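Long-range contact in NAD(P)H-hydrate epimerase (PDB 1JZT), which catalyses the epimerisation of the R and S forms of hydrated NADH and NADPH, so that both can be repaired: residues L34-S38 with D241-K245. Numbering follows the deposited sequence.
Sequences LAGFS and DQILK
Ser38 and Gln242 make the one direct hydrogen bond between these segments: the serine hydroxyl donates from OG to the backbone O of Gln242 at 2.7 Å. The donor stands 34° off the carbonyl plane. With OG anti to the carbonyl carbon of its own residue (chi1 -70°), the hydroxyl reaches the chain turning into strand 243-245. The same oxygen accepts two bonds, one from Gly219 N and one from a water 3.0 Å from OG. That water also donates to Gln242 OE1 at 2.8 Å, so Gln242 is tied to Ser38 through both its main chain and its amide. Lacking the hydroxyl, an alanine here is likely to leave the Gln242 carbonyl and Gly219 N without their common partner, and the water with one anchor fewer.

The apolar part of the contact lies beside this polar cluster. Phe37, its CG anti to the backbone N, brings the CD2-CE2 side of its ring against the bent glutamine chain. Gln242 CG lies 3.4 Å from Phe37 CD2, while Gln242 CB meets the ring at its edge; the amide is turned 62° from the ring plane. Next along the chain, Ile243 sets its CG2 methyl 3.1 Å from Ser38 O, a close approach at the helix backbone. Leu34 CD2 brushes Gln242 OE1 more loosely.

Further along helix 28-46, Gln41 accepts a hydrogen bond from Gln242 N and Arg45 forms a salt bridge with Asp241. The contact thus fastens that helix to the C-terminal edge strand 243-245, which pairs antiparallel with strand 214-218 in the Rossmann-like sheet.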
loop_
_atom_site.group_PDB
_atom_site.type_symbol
_atom_site.label_atom_id
_atom_site.label_comp_id
_atom_site.label_asym_id
_atom_site.label_seq_id
_atom_site.Cartn_x
_atom_site.Cartn_y
_atom_site.Cartn_z
ATOM N N LEU A 34 10.845 5.037 0.883
ATOM C CA LEU A 34 11.264 3.667 0.592
ATOM C C LEU A 34 10.053 2.735 0.536
ATOM O O LEU A 34 9.978 1.873 -0.335
ATOM C CB LEU A 34 12.266 3.185 1.646
ATOM C CG LEU A 34 13.658 3.842 1.655
ATOM C CD1 LEU A 34 14.467 3.290 2.823
ATOM C CD2 LEU A 34 14.377 3.570 0.342
ATOM N N ALA A 35 9.100 2.916 1.451
ATOM C CA ALA A 35 7.902 2.076 1.470
ATOM C C ALA A 35 7.067 2.284 0.207
ATOM O O ALA A 35 6.644 1.318 -0.436
ATOM C CB ALA A 35 7.061 2.378 2.707
ATOM N N GLY A 36 6.820 3.545 -0.135
ATOM C CA GLY A 36 6.044 3.853 -1.325
ATOM C C GLY A 36 6.732 3.334 -2.575
ATOM O O GLY A 36 6.073 2.924 -3.541
ATOM N N PHE A 37 8.063 3.354 -2.566
ATOM C CA PHE A 37 8.831 2.865 -3.706
ATOM C C PHE A 37 8.563 1.373 -3.868
ATOM O O PHE A 37 8.301 0.891 -4.978
ATOM C CB PHE A 37 10.333 3.090 -3.501
ATOM C CG PHE A 37 11.175 2.593 -4.648
ATOM C CD1 PHE A 37 11.403 3.400 -5.755
ATOM C CD2 PHE A 37 11.668 1.292 -4.655
ATOM C CE1 PHE A 37 12.103 2.923 -6.863
ATOM C CE2 PHE A 37 12.371 0.798 -5.762
ATOM C CZ PHE A 37 12.585 1.621 -6.865
ATOM N N SER A 38 8.615 0.650 -2.752
ATOM C CA SER A 38 8.373 -0.793 -2.749
ATOM C C SER A 38 7.043 -1.135 -3.405
ATOM O O SER A 38 6.970 -1.992 -4.280
ATOM C CB SER A 38 8.371 -1.330 -1.313
ATOM O OG SER A 38 9.663 -1.291 -0.750
ATOM N N ASP A 241 16.543 -5.058 -5.388
ATOM C CA ASP A 241 15.085 -4.983 -5.232
ATOM C C ASP A 241 14.644 -4.435 -3.882
ATOM O O ASP A 241 15.309 -4.650 -2.866
ATOM C CB ASP A 241 14.433 -6.360 -5.375
ATOM C CG ASP A 241 14.508 -6.919 -6.781
ATOM O OD1 ASP A 241 14.863 -6.177 -7.716
ATOM O OD2 ASP A 241 14.197 -8.121 -6.940
ATOM N N GLN A 242 13.509 -3.740 -3.869
ATOM C CA GLN A 242 12.976 -3.201 -2.620
ATOM C C GLN A 242 11.738 -4.008 -2.222
ATOM O O GLN A 242 10.979 -3.632 -1.319
ATOM C CB GLN A 242 12.627 -1.721 -2.774
ATOM C CG GLN A 242 13.849 -0.838 -3.059
ATOM C CD GLN A 242 14.879 -0.886 -1.942
ATOM O OE1 GLN A 242 14.622 -0.428 -0.832
ATOM N NE2 GLN A 242 16.047 -1.450 -2.230
ATOM N N ILE A 243 11.556 -5.125 -2.921
ATOM C CA ILE A 243 10.457 -6.046 -2.684
ATOM C C ILE A 243 11.006 -7.461 -2.847
ATOM O O ILE A 243 12.055 -7.661 -3.467
ATOM C CB ILE A 243 9.306 -5.859 -3.710
ATOM C CG1 ILE A 243 9.834 -6.102 -5.131
ATOM C CG2 ILE A 243 8.700 -4.470 -3.579
ATOM C CD1 ILE A 243 8.740 -6.159 -6.193
ATOM N N LEU A 244 10.296 -8.426 -2.269
ATOM C CA LEU A 244 10.645 -9.847 -2.338
ATOM C C LEU A 244 9.327 -10.614 -2.398
ATOM O O LEU A 244 8.433 -10.381 -1.583
ATOM C CB LEU A 244 11.415 -10.294 -1.088
ATOM C CG LEU A 244 11.672 -11.806 -0.984
ATOM C CD1 LEU A 244 12.540 -12.264 -2.155
ATOM C CD2 LEU A 244 12.358 -12.136 0.339
ATOM N N LYS A 245 9.195 -11.509 -3.368
ATOM C CA LYS A 245 7.978 -12.293 -3.494
ATOM C C LYS A 245 7.942 -13.271 -2.314
ATOM O O LYS A 245 8.828 -14.121 -2.178
ATOM C CB LYS A 245 7.976 -13.034 -4.835
ATOM C CG LYS A 245 6.678 -13.727 -5.187
ATOM C CD LYS A 245 6.824 -14.427 -6.528
ATOM C CE LYS A 245 5.581 -15.209 -6.879
ATOM N NZ LYS A 245 4.408 -14.300 -6.936
HETATM O O HOH W 1 12.206 -0.469 0.668
#